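PDB 2B1Y: hypothetical protein Atu1913 from Agrobacterium tumefaciens, which is of unknown function but belongs to the DUF1883 family and forms a two-chain assembly whose beta sheets run on across the subunit interface. Local coordinates for residues Lys14-Arg17 with Ala18-Leu22; Thr36-Asn39 with Phe40-Thr44; Thr44-Leu47 with Asp48-Tyr51; Ala64-Thr68 with Met69-Leu73. All blocks are in the same frame, centred on the assembly; numbering follows the deposited sequence.

Contact 1: Lys14-Arg17 with Ala18-Leu22; sequences KELR and AGTTL
Thr20 folds its side chain back over the turn to reach the carbonyl of Arg17. Its chi1 of -58° places OG1 beside its own backbone N and opposite its carbonyl carbon, facing the start of the turn. OG1 donates to Arg17 O at 2.8 Å, in the plane of that carbonyl and on a lone pair. The backbone closes on the same acceptor: Thr20 N donates to Arg17 O at 3.1 Å, from 26° out of the carbonyl plane. One oxygen is thus gripped twice, by neighbouring donors of a single residue, and threonine suits the place because its short branched side chain carries a hydroxyl within reach of the turn.

Gly19 sits at the third position with a positive phi of 93°, where a CB would press on the preceding carbonyl oxygen. Past the turn the leucine side chains bridge the gap between the diverging strands: Leu16 CD1 lies 4.0 Å from Leu22 CD2, the side chains crossing obliquely. Ala18 N is bound by Thr68 OG1 of the second subunit. Lys14 to Leu16, and Thr21 with Leu22, pair with a strand of that same subunit. The whole is a type II beta turn, Arg17 to Thr20, connecting two splayed strands that each pair antiparallel with the second subunit.

Contact 2: Thr36-Asn39 with Phe40-Thr44; sequences TGAN and FQRFT. With SO4 (sulfate ion), chain D.
Arg42 lies one turn beyond Ala38 and Asn39, and its side chain runs back along the helix past both. From CB, 3.5 Å from Asn39 O, the chain passes to CG, which lies 3.5 Å from Ala38 O. With chi1 at -61° CG stands beside the backbone N, and from there to NE the chain is fully extended, carrying the guanidinium toward the N-terminal end of the helix. CD passes across the Asn39 side chain, whose amide group lies at the guanidinium edge beside NH1, its plane turned 51° from that of the guanidinium. Beyond NE, CZ comes within 3.6 Å of O1 of a sulfate ion. NH1 donates to sulfate O2 at 3.0 Å in an almost straight bond (179°), while NH2 donates to sulfate O1 at 2.9 Å, more bent. The methyl CB of Ala38 packs 3.4 Å from sulfate O1, its small size suiting a place next to the anion.

Thr36 is the N-cap, its OG1 accepting a weak 3.5 Å bond from Asn39 N, and Phe40 N donates to Thr36 O. Phe40 stacks on His10 and on His72 of the second subunit.

Two N-H groups of one guanidinium thus hold two oxygens of one anion. The sulfate probably comes from the crystallisation liquor, so the arrangement is consistent with a place able to hold an anion, without identifying a natural ligand.

Contact 3: Thr44-Leu47 with Asp48-Tyr51; sequences TELL and DFKY
This contact lies at the C-terminal side of helix 37-46, where it passes into the loop that leads to strand 52-56, and Asp48 and Phe49 are the loop residues that meet the helix. Both backbone bonds across the contact span i to i+3. Asp48 N donates to Glu45 O at 3.2 Å, coming from well above the carbonyl plane, 52° out of it, and so not onto a lone pair. Phe49 N follows with a weak bond to Leu46 O.

The chain then turns extended, with Phe49 at a psi of 119°. Phe49 packs on Asn39 of the second subunit, so its bulk is used at the interface. Asp48, a polar residue at an exposed position, packs on Arg42 of the second subunit. Glu45 OE2 and Asp48 OD2, like charges if both are ionised, lie 6.5 Å apart. Asn5 binds the same corner from the N-terminal arm, its ND2 donating to Phe49 O. The apolar side chains touch lightly: in the conformer given for Leu46, its CD2 stands 4.3 Å from Phe49 CB. The ring carbon CG of Phe49 stands opposite the backbone N (chi1 177°), which swings the ring away from the helix and leaves CB as the atom that rests on it, with Phe49 CB 3.7 Å from Leu46 O.

Contact 4: Ala64-Thr68 with Met69-Leu73; sequences AVPET and MHWHL
With chi1 at -73° and chi2 at 99°, Trp71 swings its indole off strand 69-76 and toward the preceding loop, where Val65, Pro66 and Glu67 meet it. Val65 points its CB over one face of the ring, offset toward the rim, and its chi1 of 165° sets CG1 opposite the backbone N, so that this methyl leads toward the pyrrole part of the indole. It lies 3.4 Å from Trp71 CE2; the still closer approach to NE1 is too short to be trusted.

Pro66 comes at the six-membered ring obliquely, its CD 3.5 Å from Trp71 CZ2. A proline suits this place because its rigid ring presents CG and CD together to the six-membered ring. At the indole edge, in the ring plane, Glu67 O accepts from Trp71 NE1 at 3.0 Å, though the position of NE1 is less certain. Tryptophan thus combines a broad apolar surface with one polar N-H, and the loop offers a partner for each.

Outside the loop, His70 NE2 is hydrogen-bonded to Asp12 OD1 of the second subunit, and Trp71 packs on Met35 of that chain. The loop links strand 61-64 to strand 69-76, whose residues pair antiparallel with a strand of the other subunit: a strand connection closed over a buried tryptophan and leading into a strand of an intersubunit antiparallel sheet.

In the fold
From the N terminus, contact 1 forms the type II turn between strands 8-16 and 21-26. Strand 30-36 then leads into contact 2, the first turns of helix 37-46, and contact 3 follows directly at its far end, before the chain leaves for strand 52-56. Contact 4 closes the loop from strand 61-64 to strand 69-76. Contacts 2 and 3 overlap at Thr44; the others follow in series, and none encloses another. The helix lies between the two strand regions: contacts 1 and 4 are on opposite sides of the chain's centre, their centres about 44 Å apart. The second subunit joins them, since the loops of contacts 1 and 4 meet across the interface.

Contact 1: Lys14-Arg17 with Ala18-Leu22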
loop_
_atom_site.group_PDB
_atom_site.type_symbol
_atom_site.label_atom_id
_atom_site.label_comp_id
_atom_site.label_asym_id
_atom_site.label_seq_id
_atom_site.Cartn_x
_atom_site.Cartn_y
_atom_site.Cartn_z
ATOM N N LYS A 14 6.407 -2.141 -21.599
ATOM C CA LYS A 14 5.499 -2.779 -22.561
ATOM C C LYS A 14 5.570 -4.294 -22.459
ATOM O O LYS A 14 5.880 -4.820 -21.410
ATOM C CB LYS A 14 5.801 -2.321 -23.998
ATOM C CG LYS A 14 5.933 -0.824 -24.191
ATOM C CD LYS A 14 4.684 -0.098 -23.744
ATOM C CE LYS A 14 4.610 1.286 -24.360
ATOM N NZ LYS A 14 3.304 1.940 -24.050
ATOM N N GLU A 15 5.318 -4.986 -23.567
ATOM C CA GLU A 15 5.256 -6.451 -23.568
ATOM C C GLU A 15 6.636 -7.040 -23.551
ATOM O O GLU A 15 7.437 -6.726 -24.415
ATOM C CB GLU A 15 4.495 -6.935 -24.808
ATOM C CG GLU A 15 3.057 -7.113 -24.519
ATOM C CD GLU A 15 2.796 -8.415 -23.804
ATOM O OE1 GLU A 15 3.496 -9.416 -24.091
ATOM O OE2 GLU A 15 1.888 -8.436 -22.965
ATOM N N LEU A 16 6.931 -7.883 -22.562
ATOM C CA LEU A 16 8.197 -8.599 -22.523
ATOM C C LEU A 16 7.952 -10.096 -22.376
ATOM O O LEU A 16 7.066 -10.493 -21.629
ATOM C CB LEU A 16 9.040 -8.132 -21.331
ATOM C CG LEU A 16 9.360 -6.632 -21.238
ATOM C CD1 LEU A 16 10.089 -6.336 -19.926
ATOM C CD2 LEU A 16 10.188 -6.152 -22.437
ATOM N N ARG A 17 8.765 -10.898 -23.059
ATOM C CA ARG A 17 8.664 -12.350 -22.992
ATOM C C ARG A 17 9.239 -12.840 -21.673
ATOM O O ARG A 17 10.211 -12.267 -21.165
ATOM C CB ARG A 17 9.421 -12.997 -24.160
ATOM C CG ARG A 17 8.793 -14.309 -24.636
ATOM C CD ARG A 17 9.762 -15.166 -25.439
ATOM N NE ARG A 17 9.221 -16.511 -25.650
ATOM C CZ ARG A 17 9.694 -17.400 -26.526
ATOM N NH1 ARG A 17 10.732 -17.111 -27.294
ATOM N NH2 ARG A 17 9.121 -18.584 -26.632
ATOM N N ALA A 18 8.641 -13.888 -21.110
ATOM C CA ALA A 18 9.195 -14.527 -19.922
ATOM C C ALA A 18 10.714 -14.750 -20.110
ATOM O O ALA A 18 11.173 -15.146 -21.193
ATOM C CB ALA A 18 8.464 -15.852 -19.646
ATOM N N GLY A 19 11.496 -14.465 -19.070
ATOM C CA GLY A 19 12.952 -14.625 -19.132
ATOM C C GLY A 19 13.752 -13.392 -19.546
ATOM O O GLY A 19 14.969 -13.332 -19.318
ATOM N N THR A 20 13.099 -12.405 -20.138
ATOM C CA THR A 20 13.761 -11.112 -20.353
ATOM C C THR A 20 14.340 -10.649 -19.017
ATOM O O THR A 20 13.667 -10.759 -17.992
ATOM C CB THR A 20 12.793 -10.074 -20.878
ATOM O OG1 THR A 20 12.231 -10.550 -22.107
ATOM C CG2 THR A 20 13.496 -8.721 -21.117
ATOM N N THR A 21 15.580 -10.153 -19.045
ATOM C CA THR A 21 16.297 -9.780 -17.825
ATOM C C THR A 21 16.479 -8.280 -17.797
ATOM O O THR A 21 17.009 -7.688 -18.739
ATOM C CB THR A 21 17.626 -10.567 -17.674
ATOM O OG1 THR A 21 17.326 -11.970 -17.591
ATOM C CG2 THR A 21 18.359 -10.159 -16.396
ATOM N N LEU A 22 16.014 -7.657 -16.720
ATOM C CA LEU A 22 16.179 -6.233 -16.587
ATOM C C LEU A 22 17.427 -5.975 -15.745
ATOM O O LEU A 22 17.544 -6.484 -14.608
ATOM C CB LEU A 22 14.961 -5.638 -15.899
ATOM C CG LEU A 22 13.599 -6.031 -16.466
ATOM C CD1 LEU A 22 12.497 -5.330 -15.660
ATOM C CD2 LEU A 22 13.549 -5.665 -17.934
#

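Contact 2: Thr36-Asn39 with Phe40-Thr44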
loop_
_atom_site.group_PDB
_atom_site.type_symbol
_atom_site.label_atom_id
_atom_site.label_comp_id
_atom_site.label_asym_id
_atom_site.label_seq_id
_atom_site.Cartn_x
_atom_site.Cartn_y
_atom_site.Cartn_z
ATOM N N THR A 36 2.944 -6.139 -13.073
ATOM C CA THR A 36 2.080 -6.250 -14.229
ATOM C C THR A 36 1.279 -4.954 -14.321
ATOM O O THR A 36 1.264 -4.134 -13.369
ATOM C CB THR A 36 1.122 -7.449 -14.069
ATOM O OG1 THR A 36 0.268 -7.209 -12.943
ATOM C CG2 THR A 36 1.867 -8.755 -13.893
ATOM N N GLY A 37 0.567 -4.771 -15.434
ATOM C CA GLY A 37 -0.287 -3.601 -15.592
ATOM C C GLY A 37 -1.378 -3.463 -14.527
ATOM O O GLY A 37 -1.639 -2.375 -14.048
ATOM N N ALA A 38 -2.050 -4.562 -14.187
ATOM C CA ALA A 38 -3.095 -4.507 -13.163
ATOM C C ALA A 38 -2.501 -3.991 -11.852
ATOM O O ALA A 38 -3.104 -3.185 -11.159
ATOM C CB ALA A 38 -3.777 -5.865 -12.969
ATOM N N ASN A 39 -1.294 -4.458 -11.545
ATOM C CA ASN A 39 -0.618 -4.044 -10.337
ATOM C C ASN A 39 -0.083 -2.633 -10.393
ATOM O O ASN A 39 -0.059 -1.960 -9.363
ATOM C CB ASN A 39 0.419 -5.078 -9.982
ATOM C CG ASN A 39 -0.236 -6.347 -9.418
ATOM O OD1 ASN A 39 -0.154 -7.445 -9.989
ATOM N ND2 ASN A 39 -0.895 -6.187 -8.307
ATOM N N PHE A 40 0.299 -2.169 -11.589
ATOM C CA PHE A 40 0.592 -0.742 -11.735
ATOM C C PHE A 40 -0.660 0.117 -11.432
ATOM O O PHE A 40 -0.576 1.186 -10.835
ATOM C CB PHE A 40 1.192 -0.397 -13.113
ATOM C CG PHE A 40 1.487 1.068 -13.276
ATOM C CD1 PHE A 40 2.432 1.685 -12.460
ATOM C CD2 PHE A 40 0.771 1.840 -14.186
ATOM C CE1 PHE A 40 2.693 3.055 -12.566
ATOM C CE2 PHE A 40 1.015 3.212 -14.314
ATOM C CZ PHE A 40 1.988 3.817 -13.506
ATOM N N GLN A 41 -1.832 -0.357 -11.833
ATOM C CA GLN A 41 -3.014 0.430 -11.502
ATOM C C GLN A 41 -3.230 0.508 -9.981
ATOM O O GLN A 41 -3.513 1.578 -9.455
ATOM C CB GLN A 41 -4.237 -0.106 -12.225
ATOM C CG GLN A 41 -4.226 0.210 -13.727
ATOM C CD GLN A 41 -4.170 1.728 -14.023
ATOM O OE1 GLN A 41 -3.438 2.180 -14.928
ATOM N NE2 GLN A 41 -4.935 2.517 -13.250
ATOM N N ARG A 42 -3.037 -0.617 -9.289
ATOM C CA ARG A 42 -3.052 -0.650 -7.824
ATOM C C ARG A 42 -1.999 0.297 -7.218
ATOM O O ARG A 42 -2.310 1.096 -6.337
ATOM C CB ARG A 42 -2.889 -2.086 -7.317
ATOM C CG ARG A 42 -4.014 -3.023 -7.767
ATOM C CD ARG A 42 -3.890 -4.430 -7.204
ATOM N NE ARG A 42 -4.996 -5.264 -7.682
ATOM C CZ ARG A 42 -4.884 -6.277 -8.549
ATOM N NH1 ARG A 42 -3.708 -6.626 -9.061
ATOM N NH2 ARG A 42 -5.959 -6.941 -8.920
ATOM N N PHE A 43 -0.756 0.231 -7.695
ATOM C CA PHE A 43 0.282 1.136 -7.224
ATOM C C PHE A 43 -0.145 2.626 -7.295
ATOM O O PHE A 43 0.033 3.378 -6.329
ATOM C CB PHE A 43 1.570 0.928 -8.036
ATOM C CG PHE A 43 2.690 1.853 -7.654
ATOM C CD1 PHE A 43 3.503 1.564 -6.551
ATOM C CD2 PHE A 43 2.957 2.994 -8.414
ATOM C CE1 PHE A 43 4.546 2.418 -6.192
ATOM C CE2 PHE A 43 3.998 3.829 -8.052
ATOM C CZ PHE A 43 4.802 3.514 -6.957
ATOM N N THR A 44 -0.707 3.045 -8.420
ATOM C CA THR A 44 -1.069 4.459 -8.583
ATOM C C THR A 44 -2.159 4.864 -7.589
ATOM O O THR A 44 -2.215 6.021 -7.173
ATOM C CB THR A 44 -1.515 4.823 -10.010
ATOM O OG1 THR A 44 -2.785 4.221 -10.289
ATOM C CG2 THR A 44 -0.464 4.380 -11.038
HETATM S S SO4 D . -4.834 -9.311 -11.522
HETATM O O1 SO4 D . -5.777 -8.189 -11.526
HETATM O O2 SO4 D . -3.547 -8.862 -10.988
HETATM O O3 SO4 D . -5.346 -10.383 -10.677
HETATM O O4 SO4 D . -4.668 -9.813 -12.885
HETATM O O HOH W 1 -1.656 -0.587 -15.839
#

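Contact 3: Thr44-Leu47 with Asp48-Tyr51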
loop_
_atom_site.group_PDB
_atom_site.type_symbol
_atom_site.label_atom_id
_atom_site.label_comp_id
_atom_site.label_asym_id
_atom_site.label_seq_id
_atom_site.Cartn_x
_atom_site.Cartn_y
_atom_site.Cartn_z
ATOM N N THR A 44 -0.707 3.045 -8.420
ATOM C CA THR A 44 -1.069 4.459 -8.583
ATOM C C THR A 44 -2.159 4.864 -7.589
ATOM O O THR A 44 -2.215 6.021 -7.173
ATOM C CB THR A 44 -1.515 4.823 -10.010
ATOM O OG1 THR A 44 -2.785 4.221 -10.289
ATOM C CG2 THR A 44 -0.464 4.380 -11.038
ATOM N N GLU A 45 -3.004 3.903 -7.202
ATOM C CA GLU A 45 -4.002 4.135 -6.154
ATOM C C GLU A 45 -3.341 4.332 -4.811
ATOM O O GLU A 45 -3.741 5.219 -4.063
ATOM C CB GLU A 45 -5.070 3.020 -6.120
ATOM C CG GLU A 45 -5.808 2.796 -7.454
ATOM C CD GLU A 45 -6.554 4.023 -7.962
ATOM O OE1 GLU A 45 -7.544 4.421 -7.315
ATOM O OE2 GLU A 45 -6.157 4.596 -9.004
ATOM N N LEU A 46 -2.304 3.568 -4.522
ATOM C CA LEU A 46 -1.673 3.655 -3.225
ATOM C C LEU A 46 -0.760 4.893 -3.026
ATOM O O LEU A 46 -0.385 5.227 -1.897
ATOM C CB LEU A 46 -1.023 2.303 -2.891
ATOM C CG LEU A 46 -2.044 1.144 -3.046
ATOM C CD1 LEU A 46 -1.360 -0.221 -3.164
ATOM C CD2 LEU A 46 -3.114 1.118 -1.951
ATOM N N LEU A 47 -0.456 5.610 -4.115
ATOM C CA LEU A 47 0.214 6.908 -4.007
ATOM C C LEU A 47 -0.676 7.970 -3.344
ATOM O O LEU A 47 -0.161 8.922 -2.771
ATOM C CB LEU A 47 0.677 7.400 -5.372
ATOM C CG LEU A 47 1.927 6.763 -5.979
ATOM C CD1 LEU A 47 1.861 7.026 -7.465
ATOM C CD2 LEU A 47 3.144 7.413 -5.403
ATOM N N ASP A 48 -1.994 7.794 -3.424
ATOM C CA ASP A 48 -2.941 8.736 -2.807
ATOM C C ASP A 48 -3.658 8.158 -1.564
ATOM O O ASP A 48 -4.615 8.776 -1.046
ATOM C CB ASP A 48 -4.001 9.206 -3.828
ATOM C CG ASP A 48 -3.403 10.001 -4.972
ATOM O OD1 ASP A 48 -2.350 10.658 -4.771
ATOM O OD2 ASP A 48 -3.984 9.952 -6.077
ATOM N N PHE A 49 -3.210 6.994 -1.092
ATOM C CA PHE A 49 -3.877 6.325 0.037
ATOM C C PHE A 49 -3.552 7.023 1.357
ATOM O O PHE A 49 -2.370 7.162 1.745
ATOM C CB PHE A 49 -3.486 4.843 0.072
ATOM C CG PHE A 49 -4.064 4.091 1.230
ATOM C CD1 PHE A 49 -5.427 4.220 1.576
ATOM C CD2 PHE A 49 -3.254 3.183 1.938
ATOM C CE1 PHE A 49 -5.970 3.480 2.657
ATOM C CE2 PHE A 49 -3.784 2.443 3.007
ATOM C CZ PHE A 49 -5.129 2.600 3.371
ATOM N N LYS A 50 -4.597 7.516 2.021
ATOM C CA LYS A 50 -4.440 8.269 3.273
ATOM C C LYS A 50 -5.384 7.703 4.330
ATOM O O LYS A 50 -6.519 7.306 4.007
ATOM C CB LYS A 50 -4.816 9.746 3.074
ATOM C CG LYS A 50 -4.013 10.501 1.977
ATOM C CD LYS A 50 -2.589 10.785 2.429
ATOM C CE LYS A 50 -1.884 11.669 1.395
ATOM N NZ LYS A 50 -0.495 11.929 1.905
ATOM N N TYR A 51 -4.923 7.680 5.585
ATOM C CA TYR A 51 -5.781 7.257 6.685
ATOM C C TYR A 51 -5.232 7.804 7.992
ATOM O O TYR A 51 -4.096 8.307 8.063
ATOM C CB TYR A 51 -5.921 5.704 6.760
ATOM C CG TYR A 51 -4.583 5.040 7.018
ATOM C CD1 TYR A 51 -3.746 4.673 5.961
ATOM C CD2 TYR A 51 -4.138 4.811 8.324
ATOM C CE1 TYR A 51 -2.487 4.066 6.206
ATOM C CE2 TYR A 51 -2.908 4.232 8.575
ATOM C CZ TYR A 51 -2.094 3.857 7.514
ATOM O OH TYR A 51 -0.882 3.282 7.800
#

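Contact 4: Ala64-Thr68 with Met69-Leu73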
loop_
_atom_site.group_PDB
_atom_site.type_symbol
_atom_site.label_atom_id
_atom_site.label_comp_id
_atom_site.label_asym_id
_atom_site.label_seq_id
_atom_site.Cartn_x
_atom_site.Cartn_y
_atom_site.Cartn_z
ATOM N N ALA A 64 -10.859 10.469 16.969
ATOM C CA ALA A 64 -11.966 11.378 16.714
ATOM C C ALA A 64 -12.037 11.616 15.212
ATOM O O ALA A 64 -11.009 11.761 14.547
ATOM C CB ALA A 64 -11.749 12.689 17.456
ATOM N N VAL A 65 -13.241 11.603 14.675
ATOM C CA VAL A 65 -13.434 11.779 13.251
ATOM C C VAL A 65 -13.140 13.271 12.982
ATOM O O VAL A 65 -13.659 14.116 13.694
ATOM C CB VAL A 65 -14.876 11.414 12.905
ATOM C CG1 VAL A 65 -15.235 11.899 11.545
ATOM C CG2 VAL A 65 -15.107 9.864 13.074
ATOM N N PRO A 66 -12.263 13.588 12.015
ATOM C CA PRO A 66 -11.861 15.001 11.778
ATOM C C PRO A 66 -12.805 15.916 10.958
ATOM O O PRO A 66 -12.708 17.153 11.064
ATOM C CB PRO A 66 -10.552 14.851 11.012
ATOM C CG PRO A 66 -10.780 13.574 10.190
ATOM C CD PRO A 66 -11.516 12.651 11.147
ATOM N N GLU A 67 -13.675 15.313 10.151
ATOM C CA GLU A 67 -14.567 16.006 9.186
ATOM C C GLU A 67 -15.818 15.160 9.044
ATOM O O GLU A 67 -15.754 13.963 9.276
ATOM C CB GLU A 67 -13.920 16.087 7.794
ATOM C CG GLU A 67 -12.775 17.068 7.680
ATOM C CD GLU A 67 -13.195 18.458 8.086
ATOM O OE1 GLU A 67 -14.336 18.846 7.751
ATOM O OE2 GLU A 67 -12.392 19.151 8.749
ATOM N N THR A 68 -16.938 15.777 8.654
ATOM C CA THR A 68 -18.190 15.063 8.452
ATOM C C THR A 68 -18.224 14.441 7.076
ATOM O O THR A 68 -18.100 15.122 6.064
ATOM C CB THR A 68 -19.417 15.976 8.619
ATOM O OG1 THR A 68 -19.382 16.565 9.921
ATOM C CG2 THR A 68 -20.725 15.185 8.452
HETATM N N MSE A 69 -18.363 13.120 7.057
HETATM C CA MSE A 69 -18.388 12.328 5.828
HETATM C C MSE A 69 -18.564 10.856 6.152
HETATM O O MSE A 69 -18.795 10.542 7.279
HETATM C CB MSE A 69 -17.139 12.529 5.027
HETATM C CG MSE A 69 -15.885 12.421 5.805
HETATM SE SE MSE A 69 -14.590 13.212 4.678
HETATM C CE MSE A 69 -15.714 14.099 3.641
ATOM N N HIS A 70 -18.558 10.002 5.137
ATOM C CA HIS A 70 -18.755 8.554 5.270
ATOM C C HIS A 70 -17.398 7.989 5.671
ATOM O O HIS A 70 -16.406 8.181 4.975
ATOM C CB HIS A 70 -19.145 7.991 3.910
ATOM C CG HIS A 70 -19.629 6.572 3.910
ATOM N ND1 HIS A 70 -20.587 6.135 3.014
ATOM C CD2 HIS A 70 -19.274 5.483 4.634
ATOM C CE1 HIS A 70 -20.817 4.846 3.203
ATOM N NE2 HIS A 70 -20.034 4.426 4.179
ATOM N N TRP A 71 -17.377 7.275 6.792
ATOM C CA TRP A 71 -16.133 6.766 7.400
ATOM C C TRP A 71 -16.114 5.242 7.420
ATOM O O TRP A 71 -17.160 4.600 7.480
ATOM C CB TRP A 71 -15.934 7.340 8.820
ATOM C CG TRP A 71 -15.540 8.795 8.772
ATOM C CD1 TRP A 71 -16.365 9.870 8.955
ATOM C CD2 TRP A 71 -14.243 9.326 8.457
ATOM N NE1 TRP A 71 -15.655 11.035 8.810
ATOM C CE2 TRP A 71 -14.349 10.737 8.510
ATOM C CE3 TRP A 71 -12.991 8.746 8.192
ATOM C CZ2 TRP A 71 -13.263 11.587 8.271
ATOM C CZ3 TRP A 71 -11.908 9.586 7.935
ATOM C CH2 TRP A 71 -12.055 10.999 7.975
ATOM N N HIS A 72 -14.895 4.677 7.351
ATOM C CA HIS A 72 -14.686 3.230 7.398
ATOM C C HIS A 72 -13.570 2.971 8.401
ATOM O O HIS A 72 -12.637 3.722 8.431
ATOM C CB HIS A 72 -14.221 2.733 6.021
ATOM C CG HIS A 72 -15.264 2.882 4.957
ATOM N ND1 HIS A 72 -16.157 1.883 4.642
ATOM C CD2 HIS A 72 -15.613 3.954 4.199
ATOM C CE1 HIS A 72 -16.965 2.303 3.685
ATOM N NE2 HIS A 72 -16.676 3.562 3.419
ATOM N N LEU A 73 -13.704 1.947 9.238
ATOM C CA LEU A 73 -12.662 1.633 10.206
ATOM C C LEU A 73 -12.131 0.260 9.841
ATOM O O LEU A 73 -12.922 -0.705 9.726
ATOM C CB LEU A 73 -13.232 1.607 11.626
ATOM C CG LEU A 73 -12.199 1.187 12.674
ATOM C CD1 LEU A 73 -11.188 2.311 12.780
ATOM C CD2 LEU A 73 -12.884 0.900 13.977
#